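Local atomic coordinates of exonuclease VapC9 (Pyrobaculum aerophilum, PDB entry 1V8P), a protein that probably acts as the toxin of a toxin-antitoxin pair, a magnesium-dependent PIN-domain nuclease that cleaves RNA and slowly degrades single-stranded DNA from its ends. Residues M26-Y38 / Y120-Q134. The protein carries 1 engineered substitution. Residues are numbered along the deposited sequence; the frame is centred on the assembly and turned at random.
Engineered in segment 26-38: A27 (natural residue Pro).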
ATOM      1  N   MET C  26      29.960  -0.437 -15.641  1.00 58.67           N
ATOM      2  CA  MET C  26      30.798   0.296 -14.692  1.00 55.73           C
ATOM      3  C   MET C  26      30.939   1.783 -14.996  1.00 54.25           C
ATOM      4  O   MET C  26      31.748   2.474 -14.377  1.00 53.01           O
ATOM      5  CB  MET C  26      32.190  -0.350 -14.620  1.00 56.50           C
ATOM      6  N   ALA C  27      30.169   2.274 -15.957  1.00 52.05           N
ATOM      7  CA  ALA C  27      30.198   3.690 -16.295  1.00 47.92           C
ATOM      8  C   ALA C  27      29.015   4.323 -15.564  1.00 46.50           C
ATOM      9  O   ALA C  27      28.684   5.492 -15.770  1.00 45.65           O
ATOM     10  CB  ALA C  27      30.047   3.874 -17.798  1.00 47.51           C
ATOM     11  N   VAL C  28      28.388   3.534 -14.695  1.00 44.91           N
ATOM     12  CA  VAL C  28      27.236   3.990 -13.937  1.00 43.59           C
ATOM     13  C   VAL C  28      27.630   4.870 -12.758  1.00 43.31           C
ATOM     14  O   VAL C  28      28.489   4.502 -11.960  1.00 45.03           O
ATOM     15  CB  VAL C  28      26.413   2.781 -13.421  1.00 42.44           C
ATOM     16  CG1 VAL C  28      25.201   3.261 -12.628  1.00 41.34           C
ATOM     17  CG2 VAL C  28      25.979   1.928 -14.589  1.00 40.90           C
ATOM     18  N   GLU C  29      26.994   6.034 -12.652  1.00 43.20           N
ATOM     19  CA  GLU C  29      27.252   6.978 -11.560  1.00 41.56           C
ATOM     20  C   GLU C  29      25.971   7.188 -10.739  1.00 40.34           C
ATOM     21  O   GLU C  29      26.021   7.508  -9.549  1.00 40.58           O
ATOM     22  CB  GLU C  29      27.720   8.330 -12.125  1.00 42.03           C
ATOM     23  CG  GLU C  29      29.123   8.362 -12.726  1.00 42.33           C
ATOM     24  CD  GLU C  29      29.380   9.611 -13.582  1.00 45.81           C
ATOM     25  OE1 GLU C  29      29.079  10.739 -13.127  1.00 46.55           O
ATOM     26  OE2 GLU C  29      29.891   9.469 -14.719  1.00 47.15           O
ATOM     27  N   TYR C  30      24.821   6.994 -11.370  1.00 38.74           N
ATOM     28  CA  TYR C  30      23.560   7.193 -10.668  1.00 37.88           C
ATOM     29  C   TYR C  30      22.588   6.005 -10.625  1.00 36.80           C
ATOM     30  O   TYR C  30      22.457   5.251 -11.594  1.00 37.43           O
ATOM     31  CB  TYR C  30      22.815   8.380 -11.271  1.00 37.30           C
ATOM     32  CG  TYR C  30      23.639   9.626 -11.413  1.00 40.40           C
ATOM     33  CD1 TYR C  30      24.352   9.892 -12.586  1.00 41.46           C
ATOM     34  CD2 TYR C  30      23.706  10.550 -10.373  1.00 41.57           C
ATOM     35  CE1 TYR C  30      25.109  11.055 -12.718  1.00 42.04           C
ATOM     36  CE2 TYR C  30      24.459  11.714 -10.489  1.00 42.18           C
ATOM     37  CZ  TYR C  30      25.154  11.966 -11.663  1.00 42.62           C
ATOM     38  OH  TYR C  30      25.861  13.147 -11.775  1.00 44.42           O
ATOM     39  N   LEU C  31      21.921   5.853  -9.481  1.00 34.48           N
ATOM     40  CA  LEU C  31      20.895   4.837  -9.276  1.00 32.72           C
ATOM     41  C   LEU C  31      19.598   5.650  -9.253  1.00 32.11           C
ATOM     42  O   LEU C  31      19.431   6.522  -8.392  1.00 32.32           O
ATOM     43  CB  LEU C  31      21.062   4.120  -7.931  1.00 31.86           C
ATOM     44  CG  LEU C  31      19.925   3.145  -7.592  1.00 31.02           C
ATOM     45  CD1 LEU C  31      19.844   2.067  -8.663  1.00 31.01           C
ATOM     46  CD2 LEU C  31      20.149   2.506  -6.232  1.00 28.62           C
ATOM     47  N   VAL C  32      18.701   5.377 -10.197  1.00 31.24           N
ATOM     48  CA  VAL C  32      17.433   6.099 -10.300  1.00 31.03           C
ATOM     49  C   VAL C  32      16.268   5.285  -9.759  1.00 31.71           C
ATOM     50  O   VAL C  32      16.151   4.104 -10.071  1.00 32.76           O
ATOM     51  CB  VAL C  32      17.137   6.461 -11.774  1.00 30.15           C
ATOM     52  CG1 VAL C  32      15.809   7.147 -11.887  1.00 29.14           C
ATOM     53  CG2 VAL C  32      18.234   7.344 -12.321  1.00 29.48           C
ATOM     54  N   ASP C  33      15.404   5.899  -8.954  1.00 32.06           N
ATOM     55  CA  ASP C  33      14.263   5.156  -8.414  1.00 31.27           C
ATOM     56  C   ASP C  33      12.950   5.498  -9.147  1.00 31.19           C
ATOM     57  O   ASP C  33      12.912   6.391  -9.999  1.00 28.76           O
ATOM     58  CB  ASP C  33      14.147   5.356  -6.884  1.00 29.09           C
ATOM     59  CG  ASP C  33      13.369   6.600  -6.492  1.00 29.20           C
ATOM     60  OD1 ASP C  33      13.117   7.481  -7.345  1.00 30.23           O
ATOM     61  OD2 ASP C  33      13.020   6.693  -5.298  1.00 27.74           O
ATOM     62  N   ALA C  34      11.887   4.763  -8.825  1.00 31.03           N
ATOM     63  CA  ALA C  34      10.602   4.943  -9.477  1.00 31.30           C
ATOM     64  C   ALA C  34      10.101   6.379  -9.523  1.00 32.38           C
ATOM     65  O   ALA C  34       9.649   6.838 -10.578  1.00 31.35           O
ATOM     66  CB  ALA C  34       9.553   4.038  -8.828  1.00 31.20           C
ATOM     67  N   SER C  35      10.175   7.095  -8.402  1.00 31.37           N
ATOM     68  CA  SER C  35       9.693   8.467  -8.412  1.00 32.63           C
ATOM     69  C   SER C  35      10.520   9.350  -9.340  1.00 32.30           C
ATOM     70  O   SER C  35       9.970  10.224 -10.006  1.00 32.47           O
ATOM     71  CB  SER C  35       9.684   9.058  -7.001  1.00 34.38           C
ATOM     72  OG  SER C  35      10.957   9.543  -6.633  1.00 36.21           O
ATOM     73  N   ALA C  36      11.835   9.124  -9.393  1.00 32.60           N
ATOM     74  CA  ALA C  36      12.715   9.914 -10.257  1.00 33.61           C
ATOM     75  C   ALA C  36      12.511   9.526 -11.713  1.00 35.24           C
ATOM     76  O   ALA C  36      12.350  10.384 -12.589  1.00 32.02           O
ATOM     77  CB  ALA C  36      14.167   9.696  -9.880  1.00 33.18           C
ATOM     78  N   LEU C  37      12.550   8.216 -11.949  1.00 37.00           N
ATOM     79  CA  LEU C  37      12.358   7.655 -13.275  1.00 38.44           C
ATOM     80  C   LEU C  37      11.102   8.286 -13.861  1.00 38.77           C
ATOM     81  O   LEU C  37      11.094   8.733 -15.006  1.00 39.24           O
ATOM     82  CB  LEU C  37      12.206   6.131 -13.166  1.00 39.28           C
ATOM     83  CG  LEU C  37      12.076   5.238 -14.406  1.00 39.81           C
ATOM     84  CD1 LEU C  37      10.739   5.460 -15.083  1.00 39.32           C
ATOM     85  CD2 LEU C  37      13.217   5.522 -15.343  1.00 40.17           C
ATOM     86  N   TYR C  38      10.048   8.343 -13.057  1.00 39.14           N
ATOM     87  CA  TYR C  38       8.798   8.928 -13.506  1.00 40.31           C
ATOM     88  C   TYR C  38       8.964  10.382 -13.946  1.00 39.49           C
ATOM     89  O   TYR C  38       8.416  10.786 -14.956  1.00 40.85           O
ATOM     90  CB  TYR C  38       7.740   8.844 -12.403  1.00 41.21           C
ATOM     91  CG  TYR C  38       6.432   8.253 -12.876  1.00 41.87           C
ATOM     92  CD1 TYR C  38       6.336   6.898 -13.203  1.00 41.97           C
ATOM     93  CD2 TYR C  38       5.296   9.049 -13.015  1.00 41.34           C
ATOM     94  CE1 TYR C  38       5.136   6.350 -13.656  1.00 43.53           C
ATOM     95  CE2 TYR C  38       4.094   8.515 -13.464  1.00 42.64           C
ATOM     96  CZ  TYR C  38       4.017   7.167 -13.784  1.00 44.71           C
ATOM     97  OH  TYR C  38       2.821   6.637 -14.228  1.00 47.52           O
ATOM     98  N   TYR C 120      16.894   0.900  -2.398  1.00 31.96           N
ATOM     99  CA  TYR C 120      17.581   1.975  -3.098  1.00 33.79           C
ATOM    100  C   TYR C 120      18.731   2.600  -2.294  1.00 33.98           C
ATOM    101  O   TYR C 120      19.821   2.811  -2.827  1.00 34.39           O
ATOM    102  CB  TYR C 120      16.577   3.049  -3.498  1.00 32.07           C
ATOM    103  CG  TYR C 120      15.650   2.563  -4.578  1.00 33.63           C
ATOM    104  CD1 TYR C 120      14.392   2.032  -4.268  1.00 31.15           C
ATOM    105  CD2 TYR C 120      16.050   2.597  -5.921  1.00 31.40           C
ATOM    106  CE1 TYR C 120      13.557   1.554  -5.261  1.00 31.40           C
ATOM    107  CE2 TYR C 120      15.226   2.123  -6.922  1.00 33.28           C
ATOM    108  CZ  TYR C 120      13.974   1.602  -6.594  1.00 33.12           C
ATOM    109  OH  TYR C 120      13.138   1.153  -7.593  1.00 31.92           O
ATOM    110  N   ALA C 121      18.485   2.886  -1.020  1.00 33.42           N
ATOM    111  CA  ALA C 121      19.490   3.472  -0.151  1.00 34.10           C
ATOM    112  C   ALA C 121      20.699   2.539  -0.047  1.00 34.72           C
ATOM    113  O   ALA C 121      21.846   2.969  -0.189  1.00 33.83           O
ATOM    114  CB  ALA C 121      18.889   3.728   1.246  1.00 33.44           C
ATOM    115  N   TYR C 122      20.431   1.258   0.189  1.00 34.78           N
ATOM    116  CA  TYR C 122      21.498   0.280   0.317  1.00 34.09           C
ATOM    117  C   TYR C 122      22.366   0.122  -0.933  1.00 33.82           C
ATOM    118  O   TYR C 122      23.587   0.102  -0.838  1.00 34.58           O
ATOM    119  CB  TYR C 122      20.925  -1.081   0.700  1.00 33.68           C
ATOM    120  CG  TYR C 122      21.985  -2.146   0.833  1.00 33.73           C
ATOM    121  CD1 TYR C 122      22.723  -2.295   2.019  1.00 34.13           C
ATOM    122  CD2 TYR C 122      22.314  -2.951  -0.253  1.00 32.79           C
ATOM    123  CE1 TYR C 122      23.767  -3.225   2.103  1.00 33.32           C
ATOM    124  CE2 TYR C 122      23.352  -3.874  -0.181  1.00 33.37           C
ATOM    125  CZ  TYR C 122      24.074  -4.009   0.989  1.00 34.79           C
ATOM    126  OH  TYR C 122      25.102  -4.930   1.013  1.00 36.22           O
ATOM    127  N   VAL C 123      21.743   0.014  -2.098  1.00 34.07           N
ATOM    128  CA  VAL C 123      22.485  -0.169  -3.339  1.00 34.61           C
ATOM    129  C   VAL C 123      23.301   1.041  -3.702  1.00 36.24           C
ATOM    130  O   VAL C 123      24.446   0.914  -4.143  1.00 38.30           O
ATOM    131  CB  VAL C 123      21.553  -0.489  -4.519  1.00 33.80           C
ATOM    132  CG1 VAL C 123      22.350  -0.550  -5.833  1.00 32.33           C
ATOM    133  CG2 VAL C 123      20.860  -1.792  -4.256  1.00 33.04           C
ATOM    134  N   ALA C 124      22.719   2.219  -3.525  1.00 37.41           N
ATOM    135  CA  ALA C 124      23.435   3.444  -3.854  1.00 38.03           C
ATOM    136  C   ALA C 124      24.676   3.586  -2.963  1.00 38.76           C
ATOM    137  O   ALA C 124      25.797   3.738  -3.460  1.00 38.39           O
ATOM    138  CB  ALA C 124      22.520   4.642  -3.686  1.00 37.45           C
ATOM    139  N   GLU C 125      24.471   3.513  -1.651  1.00 39.35           N
ATOM    140  CA  GLU C 125      25.566   3.637  -0.700  1.00 41.06           C
ATOM    141  C   GLU C 125      26.587   2.496  -0.759  1.00 42.15           C
ATOM    142  O   GLU C 125      27.785   2.730  -0.573  1.00 43.07           O
ATOM    143  CB  GLU C 125      25.012   3.795   0.725  1.00 40.29           C
ATOM    144  CG  GLU C 125      24.608   5.235   1.060  1.00 38.81           C
ATOM    145  CD  GLU C 125      23.936   5.392   2.429  1.00 42.03           C
ATOM    146  OE1 GLU C 125      24.333   4.688   3.390  1.00 41.04           O
ATOM    147  OE2 GLU C 125      23.016   6.235   2.549  1.00 43.23           O
ATOM    148  N   SER C 126      26.125   1.277  -1.039  1.00 42.69           N
ATOM    149  CA  SER C 126      27.015   0.120  -1.118  1.00 42.01           C
ATOM    150  C   SER C 126      27.899   0.154  -2.331  1.00 40.78           C
ATOM    151  O   SER C 126      28.996  -0.393  -2.315  1.00 42.98           O
ATOM    152  CB  SER C 126      26.219  -1.178  -1.167  1.00 43.12           C
ATOM    153  OG  SER C 126      25.804  -1.552   0.121  1.00 46.70           O
ATOM    154  N   SER C 127      27.415   0.788  -3.384  1.00 39.53           N
ATOM    155  CA  SER C 127      28.151   0.850  -4.633  1.00 39.07           C
ATOM    156  C   SER C 127      28.793   2.195  -4.881  1.00 38.67           C
ATOM    157  O   SER C 127      29.460   2.387  -5.891  1.00 37.75           O
ATOM    158  CB  SER C 127      27.214   0.531  -5.792  1.00 39.24           C
ATOM    159  OG  SER C 127      26.623  -0.744  -5.628  1.00 42.08           O
ATOM    160  N   GLY C 128      28.602   3.133  -3.964  1.00 39.20           N
ATOM    161  CA  GLY C 128      29.179   4.443  -4.183  1.00 38.97           C
ATOM    162  C   GLY C 128      28.532   5.053  -5.413  1.00 39.20           C
ATOM    163  O   GLY C 128      29.202   5.536  -6.315  1.00 39.89           O
ATOM    164  N   LEU C 129      27.208   5.004  -5.458  1.00 38.13           N
ATOM    165  CA  LEU C 129      26.464   5.573  -6.570  1.00 36.77           C
ATOM    166  C   LEU C 129      25.636   6.699  -5.985  1.00 34.74           C
ATOM    167  O   LEU C 129      25.392   6.720  -4.786  1.00 34.95           O
ATOM    168  CB  LEU C 129      25.545   4.513  -7.180  1.00 38.49           C
ATOM    169  CG  LEU C 129      26.214   3.311  -7.859  1.00 39.85           C
ATOM    170  CD1 LEU C 129      25.214   2.164  -7.943  1.00 39.63           C
ATOM    171  CD2 LEU C 129      26.724   3.706  -9.253  1.00 39.95           C
ATOM    172  N   VAL C 130      25.212   7.640  -6.817  1.00 33.57           N
ATOM    173  CA  VAL C 130      24.388   8.741  -6.322  1.00 33.35           C
ATOM    174  C   VAL C 130      22.938   8.367  -6.535  1.00 33.82           C
ATOM    175  O   VAL C 130      22.520   8.145  -7.666  1.00 33.48           O
ATOM    176  CB  VAL C 130      24.648  10.057  -7.075  1.00 33.04           C
ATOM    177  CG1 VAL C 130      23.612  11.089  -6.670  1.00 32.38           C
ATOM    178  CG2 VAL C 130      26.060  10.574  -6.778  1.00 34.08           C
ATOM    179  N   LEU C 131      22.166   8.302  -5.456  1.00 32.94           N
ATOM    180  CA  LEU C 131      20.763   7.953  -5.580  1.00 33.19           C
ATOM    181  C   LEU C 131      19.968   9.158  -6.089  1.00 33.70           C
ATOM    182  O   LEU C 131      20.034  10.244  -5.515  1.00 34.87           O
ATOM    183  CB  LEU C 131      20.189   7.523  -4.220  1.00 32.62           C
ATOM    184  CG  LEU C 131      18.920   6.648  -4.157  1.00 32.66           C
ATOM    185  CD1 LEU C 131      18.187   6.900  -2.847  1.00 29.67           C
ATOM    186  CD2 LEU C 131      17.996   6.937  -5.302  1.00 32.69           C
ATOM    187  N   VAL C 132      19.229   8.973  -7.174  1.00 32.77           N
ATOM    188  CA  VAL C 132      18.374  10.044  -7.668  1.00 31.71           C
ATOM    189  C   VAL C 132      16.941   9.602  -7.290  1.00 33.35           C
ATOM    190  O   VAL C 132      16.474   8.526  -7.671  1.00 32.55           O
ATOM    191  CB  VAL C 132      18.508  10.241  -9.193  1.00 30.08           C
ATOM    192  CG1 VAL C 132      17.763  11.514  -9.614  1.00 29.33           C
ATOM    193  CG2 VAL C 132      19.996  10.351  -9.574  1.00 28.47           C
ATOM    194  N   THR C 133      16.267  10.426  -6.500  1.00 33.82           N
ATOM    195  CA  THR C 133      14.925  10.127  -6.031  1.00 34.31           C
ATOM    196  C   THR C 133      14.148  11.424  -5.902  1.00 34.34           C
ATOM    197  O   THR C 133      14.721  12.500  -5.788  1.00 34.69           O
ATOM    198  CB  THR C 133      14.968   9.415  -4.640  1.00 35.28           C
ATOM    199  OG1 THR C 133      13.650   9.319  -4.088  1.00 33.66           O
ATOM    200  CG2 THR C 133      15.852  10.186  -3.675  1.00 35.30           C
ATOM    201  N   GLN C 134      12.832  11.316  -5.914  1.00 34.57           N
ATOM    202  CA  GLN C 134      12.004  12.491  -5.804  1.00 35.08           C
ATOM    203  C   GLN C 134      11.397  12.528  -4.403  1.00 34.70           C
ATOM    204  O   GLN C 134      10.777  13.523  -4.023  1.00 35.26           O
ATOM    205  CB  GLN C 134      10.918  12.443  -6.883  1.00 34.98           C
ATOM    206  CG  GLN C 134      10.474  13.793  -7.397  1.00 38.70           C
ATOM    207  CD  GLN C 134      11.570  14.526  -8.129  1.00 38.47           C
ATOM    208  OE1 GLN C 134      12.616  13.970  -8.404  1.00 40.96           O
ATOM    209  NE2 GLN C 134      11.330  15.778  -8.453  1.00 38.85           N
TER
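L31 reaches from strand 30-32 onto helix 120-127 with one branch, CD2, and more of its surface is buried here than that of any other residue. Its CG stands anti to the backbone N (chi1 174°), which carries CD2 to the last turns of the helix: it meets V123 CB at 3.7 Å, the two side chains crossing at about a right angle, and also touches A124 CB and the carbonyl oxygen of Y120. Strand 30-32 pairs in parallel with strand 130-132. E29 O and L31 O accept from V130 N and V132 N, and V130 O and V132 O from L31 N and D33 N. On the sheet face away from the helix, V132 sends CG2 to Y30 CD2, 3.8 Å away, and CG1 to A36 CB.

The ring of Y120, from helix 115-127, packs against the turn where strand 30-32 passes into helix 34-40. D33 CB sits over one face of this ring, 3.6 Å from the centroid, in a CH-pi contact, while the phenol oxygen turns to T60 and E63. The D33 carboxylate is held on both oxygens. OD1 accepts from A36 N at 2.9 Å, the N-cap bond of helix 34-40, and from S35 OG on its syn lone pair; T133 OG1 gives to OD2 at 3.0 Å from above the carboxylate plane. S35 OG in turn accepts from Q134 N at 2.7 Å, tying the helix start to the loop after strand 130-132.

D33 is a predicted magnesium ligand, along with D117 and D135, whose backbone N is hydrogen-bonded to T133 OG1; one hydroxyl thus links two predicted ligands. If D33 binds metal, A36 N and the hydroxyls of S35 and T133 would be second-shell groups restricting its carboxylate's rotation, with Y120 backing CB, at the carboxyl end of the parallel sheet, where PIN domains gather their acidic metal site.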